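Local coordinates for beta-N-acetylhexosaminidase (Arthrobacter aurescens, PDB 3RCN), which probably hydrolyses terminal non-reducing N-acetyl-D-hexosamine residues off N-acetyl-beta-D-hexosaminides, as a family 20 glycoside hydrolase, at residues R466-A471 and G510-P515; G33-L38 and P61-G66; R183-R188 and Y221-L226; W15-G20 and P128-E133. All blocks are in the same frame, centred on the assembly; numbering follows the deposited sequence. Where two conformers were deposited one is given.

Contact 1 (R466-A471 and G510-P515); sequences RVQFAA and GVEYRP
Gln468, on helix 464-471 of the catalytic barrel domain, reaches out to the backbone of Gly510 and Glu512, in the loop that begins where helix 491-508 ends in a Schellman motif. Gly510 supplies the positive phi of that helix end, a conformation a residue without a side chain adopts easily, and the chain then runs extended across the shorter helix. The long amide of Gln468 suits a place facing a loop, because it carries both a donor and an acceptor. Its OE1 takes the N-H of Glu512 over 3.0 Å in an almost straight bond (176° at the hydrogen), although the donor lies well above the carbonyl plane. NE2 gives a weak, bent bond to Gly510 O at 3.3 Å. Glu512 O also lies 3.4 Å from Phe469 N, but the angle is too poor for a bond. The polar ends find partners beyond the two segments: the Glu512 carboxylate forms a salt bridge with Arg465, Arg514 pairs through NH1 with Glu418, and Tyr513 OH is hydrogen-bonded to Glu507. Asp155 and Phe151 of the second subunit pack on Gln468 and Glu512, respectively, so this corner also borders the dimer interface. The other half of the contact is apolar. With CG anti to the backbone N (chi1 175°), Phe469 turns one ring face to the aliphatic stem of Arg514. Arg514 CB makes a CH-pi contact over that face, 4.1 Å from the centroid, and Arg514 CG comes within 3.4 Å of both CE2 and CZ of Phe469.

Contact 2 (G33-L38 and P61-G66); sequences GADPEL and PAREAG
Gly33, in strand 32-34, passes the turn at Ala62 with 3.8 Å between the two CA atoms, and the turn itself is closed by Glu64 N bonding to Pro61 O at 2.9 Å. A beta carbon on Gly33 would point straight into Ala62, which explains why a glycine suits this place. The residues that face it, Ala62 and Ala65, carry only methyl groups. Ala62 CB lies 3.7 Å from the carbonyl carbon of Ala34 and 4.0 Å from OD1 of Asp35, while the methyl of Ala65 sits against the Gly33 backbone. Farther out the contact becomes electrostatic. Bent at chi2 (-70°), the Arg63 chain brings NH2 to 3.8 Å from Asp35 OD2, a long salt bridge in which the oxygen stands well out of the guanidinium plane, so that charge alone draws the two together. Asp35 has a firmer partner, since its OD2 also accepts the N-H of Leu71, and its backbone bonds to Leu69. Those residues belong to strand 67-71, which runs parallel to strand 32-34 beside it. The contact therefore spans a beta-alpha-beta crossover of the family 20 domain 2: strand 32-34 leaves through helix 39-53, and residues 61-66 lead the chain back into the neighbouring parallel strand.

Contact 3 (R183-R188 and Y221-L226); sequences RMQINR and YTQDDL
Tyr221, just ahead of helix 223-235, forms a single beta bridge with Met184; the helix start is closed by a capping box of Thr222 and Asp225. Tyr221 N bonds to Arg183 O at 2.8 Å, and Gln185 N to Tyr221 O at 3.2 Å. Thr222 suits the N-cap: at chi1 64° its OG1 is turned back to accept from Asp225 N, while Asp225 OD1 takes the N-H of Thr222. The Asp225 carboxylate is also salt-bridged, through OD2, to Arg115 of the second subunit. Selenomethionine Met184, its chain extended, crosses Leu226 and lays CG and CE against Leu226 CD1. Tyr221 sets its ring beside Arg183 CB, and its OH is bonded to Met152 O. Gln223 is bent at chi2 (-139°), which carries its amide over the 183-188 backbone, where NE2 serves both Gln185 O and Glu300 OE1 of helix 288-304. A leucine in place of Gln223 is likely to leave the carbonyl of Gln185 and the carboxylate of Glu300 without this shared donor. The bond from Gln223 NE2 to Gln185 O is 2.7 Å long and nearly straight (172°), with the acceptor lying in the amide plane of Gln223.

Contact 4 (W15-G20 and P128-E133); sequences WSFSAG and PRVSVE
Phe17 lies across Val130 and Val132, on the face of the sheet that Ala19 shares, with its CZ 3.7 Å from Val130 CG1 and its CD2 3.8 Å from Val132 CG2. A chi1 of 175° points the Phe17 ring away from its own backbone N and toward the neighbouring strand, where it touches one methyl of each valine; such branched side chains suit an extended backbone and a greasy face. Ala19 adds a small methyl near Val130 CG1. If an alanine replaced Phe17, Val130 CG1 and Val132 CG2 would probably lose the ring they both touch, opening a gap between the strands' side chains. What positions these groups is the antiparallel pairing of strands 16-26 and 125-134. Ser16 with Glu133 and Ser18 with Ser131 are hydrogen-bonded pairs, each joined by two bonds, one in each direction; that from Ser131 N to Ser18 O measures 2.9 Å. Gly20 N continues the series to Arg129 O. Phe17 with Val132 and Ala19 with Val130 are the non-hydrogen-bonded pairs in between. Ser16, Ser18, Ser131 and Glu133 lie on the other face, where Ser16 OG packs against Glu133 CB at 3.2 Å. Farther out, strand 80-84 bonds to Val130 and Val132 on the far side of their strand, His8 meets the Phe17 ring, and Trp15 NE1 is held by Trp483 O, a link to the catalytic-domain part of the chain. The chemistry is that of an amphipathic strand pair: the apolar face buries Val130 and Val132, and the serines and Glu133 make the opposite face polar.

Overall arrangement
Contacts 2 and 4 belong to one six-stranded mixed sheet of the family 20 domain 2: strand 16-26 of contact 4 and strand 32-34 of contact 2 are its two outermost strands, so they mark opposite edges, with centres about 21 Å apart. Contact 2 is nested inside the long stretch of chain that contact 4 closes. Contacts 3 and 1 follow later in the chain; 183-188 with 221-226 belongs to the catalytic barrel domain, and 466-471 lies on a helix of that domain. Their centres are about 28 Å apart, and both border the second subunit. Contacts 3 and 4 are farthest apart, with centres about 45 Å away. The four thus sample the small sheet domain, barrel and dimer interface.

Contact 1 (R466-A471 and G510-P515)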
loop_
_atom_site.group_PDB
_atom_site.type_symbol
_atom_site.label_atom_id
_atom_site.label_comp_id
_atom_site.label_asym_id
_atom_site.label_seq_id
_atom_site.Cartn_x
_atom_site.Cartn_y
_atom_site.Cartn_z
ATOM N N ARG A 466 -10.868 4.173 2.695
ATOM C CA ARG A 466 -12.006 4.337 3.588
ATOM C C ARG A 466 -11.636 3.966 5.035
ATOM O O ARG A 466 -12.053 4.625 5.992
ATOM C CB ARG A 466 -13.202 3.531 3.080
ATOM C CG ARG A 466 -13.822 4.105 1.814
ATOM C CD ARG A 466 -15.279 4.483 2.042
ATOM N NE ARG A 466 -15.412 5.410 3.154
ATOM C CZ ARG A 466 -16.288 5.285 4.150
ATOM N NH1 ARG A 466 -17.146 4.271 4.190
ATOM N NH2 ARG A 466 -16.312 6.195 5.110
ATOM N N VAL A 467 -10.829 2.924 5.196
ATOM C CA VAL A 467 -10.359 2.574 6.523
ATOM C C VAL A 467 -9.562 3.715 7.165
ATOM O O VAL A 467 -9.681 3.979 8.368
ATOM C CB VAL A 467 -9.524 1.279 6.502
ATOM C CG1 VAL A 467 -8.712 1.154 7.786
ATOM C CG2 VAL A 467 -10.433 0.053 6.288
ATOM N N GLN A 468 -8.757 4.405 6.360
ATOM C CA GLN A 468 -7.956 5.527 6.861
ATOM C C GLN A 468 -8.842 6.696 7.286
ATOM O O GLN A 468 -8.573 7.397 8.268
ATOM C CB GLN A 468 -6.953 5.985 5.800
ATOM C CG GLN A 468 -5.891 4.951 5.499
ATOM C CD GLN A 468 -4.902 5.437 4.473
ATOM O OE1 GLN A 468 -5.228 6.274 3.628
ATOM N NE2 GLN A 468 -3.678 4.926 4.544
ATOM N N PHE A 469 -9.903 6.896 6.520
ATOM C CA PHE A 469 -10.842 7.951 6.786
ATOM C C PHE A 469 -11.498 7.654 8.146
ATOM O O PHE A 469 -11.645 8.540 8.995
ATOM C CB PHE A 469 -11.864 8.004 5.649
ATOM C CG PHE A 469 -12.966 8.996 5.871
ATOM C CD1 PHE A 469 -14.109 8.638 6.576
ATOM C CD2 PHE A 469 -12.866 10.285 5.379
ATOM C CE1 PHE A 469 -15.124 9.552 6.786
ATOM C CE2 PHE A 469 -13.877 11.197 5.587
ATOM C CZ PHE A 469 -15.006 10.830 6.296
ATOM N N ALA A 470 -11.875 6.396 8.348
ATOM C CA ALA A 470 -12.542 5.985 9.578
ATOM C C ALA A 470 -11.601 6.109 10.762
ATOM O O ALA A 470 -11.970 6.643 11.800
ATOM C CB ALA A 470 -13.065 4.552 9.460
ATOM N N ALA A 471 -10.375 5.634 10.598
ATOM C CA ALA A 471 -9.461 5.548 11.728
ATOM C C ALA A 471 -8.894 6.894 12.139
ATOM O O ALA A 471 -8.594 7.115 13.313
ATOM C CB ALA A 471 -8.333 4.561 11.432
ATOM N N GLY A 510 1.135 8.862 4.160
ATOM C CA GLY A 510 0.171 8.395 3.180
ATOM C C GLY A 510 -1.227 8.160 3.724
ATOM O O GLY A 510 -2.019 7.423 3.137
ATOM N N VAL A 511 -1.558 8.794 4.837
ATOM C CA VAL A 511 -2.842 8.527 5.465
ATOM C C VAL A 511 -3.860 9.583 5.067
ATOM O O VAL A 511 -3.685 10.745 5.406
ATOM C CB VAL A 511 -2.701 8.529 7.016
ATOM C CG1 VAL A 511 -4.044 8.306 7.672
ATOM C CG2 VAL A 511 -1.702 7.476 7.462
ATOM N N GLU A 512 -4.925 9.187 4.373
ATOM C CA GLU A 512 -5.955 10.154 4.044
ATOM C C GLU A 512 -7.007 10.115 5.140
ATOM O O GLU A 512 -7.845 9.228 5.163
ATOM C CB GLU A 512 -6.643 9.799 2.713
ATOM C CG GLU A 512 -5.711 9.365 1.569
ATOM C CD GLU A 512 -6.437 9.181 0.219
ATOM O OE1 GLU A 512 -6.221 8.134 -0.432
ATOM O OE2 GLU A 512 -7.206 10.085 -0.194
ATOM N N TYR A 513 -7.026 11.150 5.974
ATOM C CA TYR A 513 -7.894 11.204 7.137
ATOM C C TYR A 513 -9.148 12.019 6.854
ATOM O O TYR A 513 -9.282 12.576 5.774
ATOM C CB TYR A 513 -7.119 11.830 8.291
ATOM C CG TYR A 513 -6.489 13.148 7.926
ATOM C CD1 TYR A 513 -5.174 13.208 7.456
ATOM C CD2 TYR A 513 -7.205 14.333 8.040
ATOM C CE1 TYR A 513 -4.592 14.410 7.112
ATOM C CE2 TYR A 513 -6.638 15.543 7.704
ATOM C CZ TYR A 513 -5.330 15.579 7.240
ATOM O OH TYR A 513 -4.775 16.794 6.912
ATOM N N ARG A 514 -10.063 12.100 7.821
ATOM C CA ARG A 514 -11.189 13.021 7.689
ATOM C C ARG A 514 -10.688 14.401 8.045
ATOM O O ARG A 514 -10.208 14.606 9.154
ATOM C CB ARG A 514 -12.363 12.672 8.609
ATOM C CG ARG A 514 -13.679 13.352 8.176
ATOM C CD ARG A 514 -14.815 13.216 9.187
ATOM N NE ARG A 514 -14.759 14.294 10.171
ATOM C CZ ARG A 514 -15.685 15.240 10.325
ATOM N NH1 ARG A 514 -16.781 15.252 9.577
ATOM N NH2 ARG A 514 -15.520 16.169 11.257
ATOM N N PRO A 515 -10.780 15.354 7.103
ATOM C CA PRO A 515 -10.384 16.719 7.452
ATOM C C PRO A 515 -11.285 17.236 8.562
ATOM O O PRO A 515 -12.449 16.842 8.641
ATOM C CB PRO A 515 -10.624 17.494 6.158
ATOM C CG PRO A 515 -10.526 16.468 5.079
ATOM C CD PRO A 515 -11.165 15.240 5.686
#

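Contact 2 (G33-L38 and P61-G66)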
loop_
_atom_site.group_PDB
_atom_site.type_symbol
_atom_site.label_atom_id
_atom_site.label_comp_id
_atom_site.label_asym_id
_atom_site.label_seq_id
_atom_site.Cartn_x
_atom_site.Cartn_y
_atom_site.Cartn_z
ATOM N N GLY A 33 24.942 4.421 17.405
ATOM C CA GLY A 33 25.366 3.410 18.369
ATOM C C GLY A 33 24.248 2.772 19.180
ATOM O O GLY A 33 23.220 3.391 19.411
ATOM N N ALA A 34 24.445 1.545 19.647
ATOM C CA ALA A 34 23.481 0.949 20.574
ATOM C C ALA A 34 24.083 -0.114 21.493
ATOM O O ALA A 34 25.004 -0.833 21.108
ATOM C CB ALA A 34 22.273 0.393 19.817
ATOM N N ASP A 35 23.557 -0.206 22.710
ATOM C CA ASP A 35 23.809 -1.365 23.572
ATOM C C ASP A 35 23.111 -2.616 22.987
ATOM O O ASP A 35 22.087 -2.503 22.303
ATOM C CB ASP A 35 23.337 -1.080 25.004
ATOM C CG ASP A 35 24.278 -0.134 25.768
ATOM O OD1 ASP A 35 25.492 -0.082 25.454
ATOM O OD2 ASP A 35 23.802 0.553 26.698
ATOM N N PRO A 36 23.664 -3.811 23.255
ATOM C CA PRO A 36 23.246 -5.066 22.605
ATOM C C PRO A 36 21.736 -5.282 22.604
ATOM O O PRO A 36 21.176 -5.751 21.608
ATOM C CB PRO A 36 23.905 -6.141 23.470
ATOM C CG PRO A 36 25.093 -5.466 24.045
ATOM C CD PRO A 36 24.706 -4.037 24.273
ATOM N N GLU A 37 21.094 -4.936 23.715
ATOM C CA GLU A 37 19.650 -5.082 23.866
ATOM C C GLU A 37 18.861 -4.255 22.851
ATOM O O GLU A 37 17.752 -4.617 22.472
ATOM C CB GLU A 37 19.235 -4.675 25.285
ATOM C CG GLU A 37 19.805 -5.551 26.389
ATOM C CD GLU A 37 21.173 -5.089 26.868
ATOM O OE1 GLU A 37 21.642 -4.019 26.417
ATOM O OE2 GLU A 37 21.775 -5.800 27.705
ATOM N N LEU A 38 19.433 -3.120 22.461
ATOM C CA LEU A 38 18.794 -2.160 21.573
ATOM C C LEU A 38 19.190 -2.265 20.082
ATOM O O LEU A 38 18.799 -1.422 19.282
ATOM C CB LEU A 38 19.054 -0.745 22.085
ATOM C CG LEU A 38 18.430 -0.297 23.410
ATOM C CD1 LEU A 38 17.700 -1.423 24.155
ATOM C CD2 LEU A 38 19.480 0.370 24.293
ATOM N N PRO A 61 30.615 2.687 17.966
ATOM C CA PRO A 61 30.498 2.265 19.377
ATOM C C PRO A 61 29.488 3.154 20.122
ATOM O O PRO A 61 29.489 4.373 19.945
ATOM C CB PRO A 61 31.920 2.454 19.923
ATOM C CG PRO A 61 32.811 2.333 18.687
ATOM C CD PRO A 61 32.014 2.918 17.552
ATOM N N ALA A 62 28.648 2.544 20.947
ATOM C CA ALA A 62 27.487 3.211 21.540
ATOM C C ALA A 62 27.726 4.567 22.221
ATOM O O ALA A 62 26.965 5.503 22.001
ATOM C CB ALA A 62 26.757 2.253 22.498
ATOM N N ARG A 63 28.752 4.669 23.060
ATOM C CA ARG A 63 28.997 5.904 23.803
ATOM C C ARG A 63 29.573 6.974 22.890
ATOM O O ARG A 63 29.578 8.155 23.230
ATOM C CB ARG A 63 29.968 5.654 24.956
ATOM C CG ARG A 63 29.600 4.474 25.824
ATOM C CD ARG A 63 28.354 4.742 26.657
ATOM N NE ARG A 63 27.910 3.537 27.358
ATOM C CZ ARG A 63 26.814 3.468 28.109
ATOM N NH1 ARG A 63 26.047 4.537 28.264
ATOM N NH2 ARG A 63 26.482 2.331 28.700
ATOM N N GLU A 64 30.071 6.536 21.736
ATOM C CA GLU A 64 30.807 7.376 20.788
ATOM C C GLU A 64 30.020 7.981 19.624
ATOM O O GLU A 64 30.610 8.597 18.753
ATOM C CB GLU A 64 31.995 6.599 20.233
ATOM C CG GLU A 64 32.899 6.065 21.313
ATOM C CD GLU A 64 33.985 5.164 20.772
ATOM O OE1 GLU A 64 34.444 5.402 19.629
ATOM O OE2 GLU A 64 34.371 4.212 21.491
ATOM N N ALA A 65 28.704 7.813 19.591
ATOM C CA ALA A 65 27.951 7.974 18.343
ATOM C C ALA A 65 27.029 9.188 18.339
ATOM O O ALA A 65 26.687 9.729 19.382
ATOM C CB ALA A 65 27.148 6.704 18.035
ATOM N N GLY A 66 26.687 9.650 17.144
ATOM C CA GLY A 66 25.789 10.776 16.993
ATOM C C GLY A 66 24.429 10.516 17.591
ATOM O O GLY A 66 23.898 11.351 18.329
#

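Contact 3 (R183-R188 and Y221-L226)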
loop_
_atom_site.group_PDB
_atom_site.type_symbol
_atom_site.label_atom_id
_atom_site.label_comp_id
_atom_site.label_asym_id
_atom_site.label_seq_id
_atom_site.Cartn_x
_atom_site.Cartn_y
_atom_site.Cartn_z
ATOM N N ARG A 183 -10.140 -15.275 6.105
ATOM C CA ARG A 183 -8.917 -14.742 5.505
ATOM C C ARG A 183 -7.644 -15.540 5.750
ATOM O O ARG A 183 -6.573 -15.179 5.264
ATOM C CB ARG A 183 -8.679 -13.301 5.957
ATOM C CG ARG A 183 -9.822 -12.357 5.708
ATOM C CD ARG A 183 -10.325 -12.420 4.295
ATOM N NE ARG A 183 -11.507 -11.581 4.139
ATOM C CZ ARG A 183 -12.381 -11.726 3.150
ATOM N NH1 ARG A 183 -12.185 -12.672 2.246
ATOM N NH2 ARG A 183 -13.451 -10.939 3.068
HETATM N N MSE A 184 -7.725 -16.611 6.512
HETATM C CA MSE A 184 -6.491 -17.296 6.855
HETATM C C MSE A 184 -6.370 -18.687 6.238
HETATM O O MSE A 184 -7.213 -19.558 6.442
HETATM C CB MSE A 184 -6.304 -17.351 8.365
HETATM C CG MSE A 184 -4.961 -17.930 8.736
HETATM SE SE MSE A 184 -4.827 -18.423 10.614
HETATM C CE MSE A 184 -3.025 -19.179 10.558
ATOM N N GLN A 185 -5.306 -18.886 5.483
ATOM C CA GLN A 185 -5.069 -20.159 4.834
ATOM C C GLN A 185 -4.706 -21.219 5.870
ATOM O O GLN A 185 -3.804 -21.014 6.692
ATOM C CB GLN A 185 -3.959 -20.007 3.809
ATOM C CG GLN A 185 -3.322 -21.295 3.368
ATOM C CD GLN A 185 -2.114 -21.038 2.481
ATOM O OE1 GLN A 185 -2.181 -21.208 1.253
ATOM N NE2 GLN A 185 -1.001 -20.609 3.097
ATOM N N ILE A 186 -5.440 -22.332 5.841
ATOM C CA ILE A 186 -5.185 -23.469 6.720
ATOM C C ILE A 186 -4.865 -24.676 5.848
ATOM O O ILE A 186 -5.651 -25.060 4.981
ATOM C CB ILE A 186 -6.399 -23.814 7.600
ATOM C CG1 ILE A 186 -6.837 -22.619 8.443
ATOM C CG2 ILE A 186 -6.066 -24.962 8.519
ATOM C CD1 ILE A 186 -5.834 -22.217 9.486
ATOM N N ASN A 187 -3.701 -25.262 6.082
ATOM C CA ASN A 187 -3.180 -26.326 5.237
ATOM C C ASN A 187 -4.043 -27.583 5.243
ATOM O O ASN A 187 -4.183 -28.248 4.223
ATOM C CB ASN A 187 -1.736 -26.671 5.640
ATOM C CG ASN A 187 -0.746 -25.524 5.379
ATOM O OD1 ASN A 187 -0.892 -24.740 4.423
ATOM N ND2 ASN A 187 0.270 -25.428 6.236
ATOM N N ARG A 188 -4.626 -27.911 6.391
ATOM C CA ARG A 188 -5.414 -29.128 6.500
ATOM C C ARG A 188 -6.785 -28.970 5.866
ATOM O O ARG A 188 -7.388 -29.943 5.416
ATOM C CB ARG A 188 -5.555 -29.552 7.965
ATOM C CG ARG A 188 -6.338 -30.842 8.175
ATOM C CD ARG A 188 -6.572 -31.079 9.652
ATOM N NE ARG A 188 -5.308 -31.217 10.367
ATOM C CZ ARG A 188 -4.914 -32.325 10.989
ATOM N NH1 ARG A 188 -5.698 -33.402 11.011
ATOM N NH2 ARG A 188 -3.738 -32.347 11.601
ATOM N N TYR A 221 -4.813 -14.198 3.370
ATOM C CA TYR A 221 -3.392 -14.246 3.635
ATOM C C TYR A 221 -2.912 -15.687 3.640
ATOM O O TYR A 221 -3.602 -16.567 4.126
ATOM C CB TYR A 221 -3.096 -13.555 4.952
ATOM C CG TYR A 221 -3.807 -12.224 5.054
ATOM C CD1 TYR A 221 -3.380 -11.123 4.315
ATOM C CD2 TYR A 221 -4.911 -12.068 5.873
ATOM C CE1 TYR A 221 -4.036 -9.899 4.409
ATOM C CE2 TYR A 221 -5.573 -10.856 5.973
ATOM C CZ TYR A 221 -5.133 -9.775 5.240
ATOM O OH TYR A 221 -5.797 -8.572 5.341
ATOM N N THR A 222 -1.750 -15.934 3.051
ATOM C CA THR A 222 -1.143 -17.246 3.113
ATOM C C THR A 222 -0.430 -17.258 4.428
ATOM O O THR A 222 -0.372 -16.234 5.112
ATOM C CB THR A 222 -0.066 -17.433 2.041
ATOM O OG1 THR A 222 0.995 -16.506 2.290
ATOM C CG2 THR A 222 -0.630 -17.221 0.636
ATOM N N GLN A 223 0.168 -18.392 4.765
ATOM C CA GLN A 223 0.807 -18.508 6.065
ATOM C C GLN A 223 2.068 -17.661 6.065
ATOM O O GLN A 223 2.406 -17.029 7.065
ATOM C CB GLN A 223 1.082 -19.971 6.414
ATOM C CG GLN A 223 -0.163 -20.846 6.280
ATOM C CD GLN A 223 -0.320 -21.869 7.411
ATOM O OE1 GLN A 223 0.663 -22.404 7.933
ATOM N NE2 GLN A 223 -1.565 -22.137 7.788
ATOM N N ASP A 224 2.737 -17.623 4.919
ATOM C CA ASP A 224 3.918 -16.788 4.761
ATOM C C ASP A 224 3.592 -15.302 4.860
ATOM O O ASP A 224 4.399 -14.516 5.358
ATOM C CB ASP A 224 4.611 -17.097 3.449
ATOM C CG ASP A 224 5.560 -18.260 3.565
ATOM O OD1 ASP A 224 5.979 -18.549 4.705
ATOM O OD2 ASP A 224 5.896 -18.873 2.522
ATOM N N ASP A 225 2.405 -14.926 4.392
ATOM C CA ASP A 225 1.947 -13.548 4.480
ATOM C C ASP A 225 1.701 -13.170 5.938
ATOM O O ASP A 225 2.063 -12.076 6.380
ATOM C CB ASP A 225 0.657 -13.347 3.676
ATOM C CG ASP A 225 0.856 -13.509 2.172
ATOM O OD1 ASP A 225 -0.127 -13.909 1.510
ATOM O OD2 ASP A 225 1.968 -13.232 1.646
ATOM N N LEU A 226 1.072 -14.079 6.679
ATOM C CA LEU A 226 0.794 -13.827 8.082
ATOM C C LEU A 226 2.083 -13.774 8.877
ATOM O O LEU A 226 2.261 -12.908 9.716
ATOM C CB LEU A 226 -0.150 -14.884 8.639
ATOM C CG LEU A 226 -1.527 -14.816 7.984
ATOM C CD1 LEU A 226 -2.350 -16.047 8.301
ATOM C CD2 LEU A 226 -2.234 -13.572 8.429
#

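Contact 4 (W15-G20 and P128-E133)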
loop_
_atom_site.group_PDB
_atom_site.type_symbol
_atom_site.label_atom_id
_atom_site.label_comp_id
_atom_site.label_asym_id
_atom_site.label_seq_id
_atom_site.Cartn_x
_atom_site.Cartn_y
_atom_site.Cartn_z
ATOM N N TRP A 15 5.367 12.344 28.853
ATOM C CA TRP A 15 5.020 12.648 30.235
ATOM C C TRP A 15 5.705 13.902 30.778
ATOM O O TRP A 15 5.054 14.719 31.428
ATOM C CB TRP A 15 5.209 11.430 31.136
ATOM C CG TRP A 15 4.032 10.505 31.056
ATOM C CD1 TRP A 15 3.568 9.863 29.940
ATOM C CD2 TRP A 15 3.159 10.126 32.127
ATOM N NE1 TRP A 15 2.465 9.106 30.256
ATOM C CE2 TRP A 15 2.196 9.248 31.590
ATOM C CE3 TRP A 15 3.103 10.440 33.487
ATOM C CZ2 TRP A 15 1.187 8.684 32.364
ATOM C CZ3 TRP A 15 2.100 9.874 34.259
ATOM C CH2 TRP A 15 1.156 9.008 33.694
ATOM N N SER A 16 6.999 14.065 30.509
ATOM C CA SER A 16 7.680 15.333 30.812
ATOM C C SER A 16 8.543 15.843 29.653
ATOM O O SER A 16 9.233 15.073 28.984
ATOM C CB SER A 16 8.509 15.233 32.098
ATOM O OG SER A 16 9.667 14.441 31.907
ATOM N N PHE A 17 8.492 17.148 29.417
ATOM C CA PHE A 17 9.215 17.759 28.299
ATOM C C PHE A 17 9.822 19.105 28.687
ATOM O O PHE A 17 9.142 19.953 29.258
ATOM C CB PHE A 17 8.267 17.933 27.110
ATOM C CG PHE A 17 8.874 18.659 25.937
ATOM C CD1 PHE A 17 8.807 20.047 25.848
ATOM C CD2 PHE A 17 9.489 17.960 24.909
ATOM C CE1 PHE A 17 9.356 20.730 24.751
ATOM C CE2 PHE A 17 10.045 18.635 23.820
ATOM C CZ PHE A 17 9.976 20.024 23.745
ATOM N N SER A 18 11.099 19.295 28.372
ATOM C CA SER A 18 11.762 20.590 28.550
ATOM C C SER A 18 12.637 20.948 27.354
ATOM O O SER A 18 13.434 20.136 26.889
ATOM C CB SER A 18 12.620 20.593 29.814
ATOM O OG SER A 18 13.534 21.683 29.795
ATOM N N ALA A 19 12.504 22.171 26.858
ATOM C CA ALA A 19 13.327 22.604 25.734
ATOM C C ALA A 19 14.598 23.292 26.213
ATOM O O ALA A 19 14.568 24.111 27.133
ATOM C CB ALA A 19 12.541 23.518 24.804
ATOM N N GLY A 20 15.720 22.935 25.602
ATOM C CA GLY A 20 16.964 23.638 25.837
ATOM C C GLY A 20 17.096 24.779 24.848
ATOM O O GLY A 20 16.103 25.268 24.304
ATOM N N PRO A 128 15.880 20.155 17.617
ATOM C CA PRO A 128 15.902 21.116 18.723
ATOM C C PRO A 128 16.456 20.451 19.981
ATOM O O PRO A 128 16.230 19.262 20.169
ATOM C CB PRO A 128 14.422 21.477 18.906
ATOM C CG PRO A 128 13.655 20.423 18.167
ATOM C CD PRO A 128 14.532 19.981 17.054
ATOM N N ARG A 129 17.183 21.186 20.814
ATOM C CA ARG A 129 17.747 20.572 22.005
ATOM C C ARG A 129 16.678 20.477 23.081
ATOM O O ARG A 129 16.120 21.488 23.501
ATOM C CB ARG A 129 18.978 21.336 22.497
ATOM C CG ARG A 129 20.190 21.167 21.588
ATOM C CD ARG A 129 21.475 21.626 22.256
ATOM N NE ARG A 129 22.626 21.489 21.367
ATOM C CZ ARG A 129 22.933 22.361 20.405
ATOM N NH1 ARG A 129 22.164 23.427 20.203
ATOM N NH2 ARG A 129 24.002 22.171 19.636
ATOM N N VAL A 130 16.390 19.250 23.505
ATOM C CA VAL A 130 15.350 18.995 24.497
ATOM C C VAL A 130 15.724 17.855 25.433
ATOM O O VAL A 130 16.626 17.059 25.153
ATOM C CB VAL A 130 14.009 18.600 23.843
ATOM C CG1 VAL A 130 13.525 19.677 22.913
ATOM C CG2 VAL A 130 14.149 17.279 23.105
ATOM N N SER A 131 15.013 17.785 26.549
ATOM C CA SER A 131 15.069 16.631 27.428
ATOM C C SER A 131 13.654 16.093 27.534
ATOM O O SER A 131 12.729 16.835 27.878
ATOM C CB SER A 131 15.572 17.034 28.813
ATOM O OG SER A 131 16.612 17.992 28.716
ATOM N N VAL A 132 13.480 14.812 27.224
ATOM C CA VAL A 132 12.176 14.169 27.343
ATOM C C VAL A 132 12.239 12.924 28.220
ATOM O O VAL A 132 13.165 12.125 28.113
ATOM C CB VAL A 132 11.618 13.759 25.971
ATOM C CG1 VAL A 132 10.185 13.242 26.112
ATOM C CG2 VAL A 132 11.685 14.913 25.004
ATOM N N GLU A 133 11.246 12.764 29.083
ATOM C CA GLU A 133 11.094 11.536 29.860
ATOM C C GLU A 133 9.690 10.988 29.668
ATOM O O GLU A 133 8.704 11.704 29.866
ATOM C CB GLU A 133 11.387 11.782 31.339
ATOM C CG GLU A 133 12.866 11.955 31.639
ATOM C CD GLU A 133 13.132 12.419 33.057
ATOM O OE1 GLU A 133 12.255 12.212 33.925
ATOM O OE2 GLU A 133 14.220 12.997 33.296
#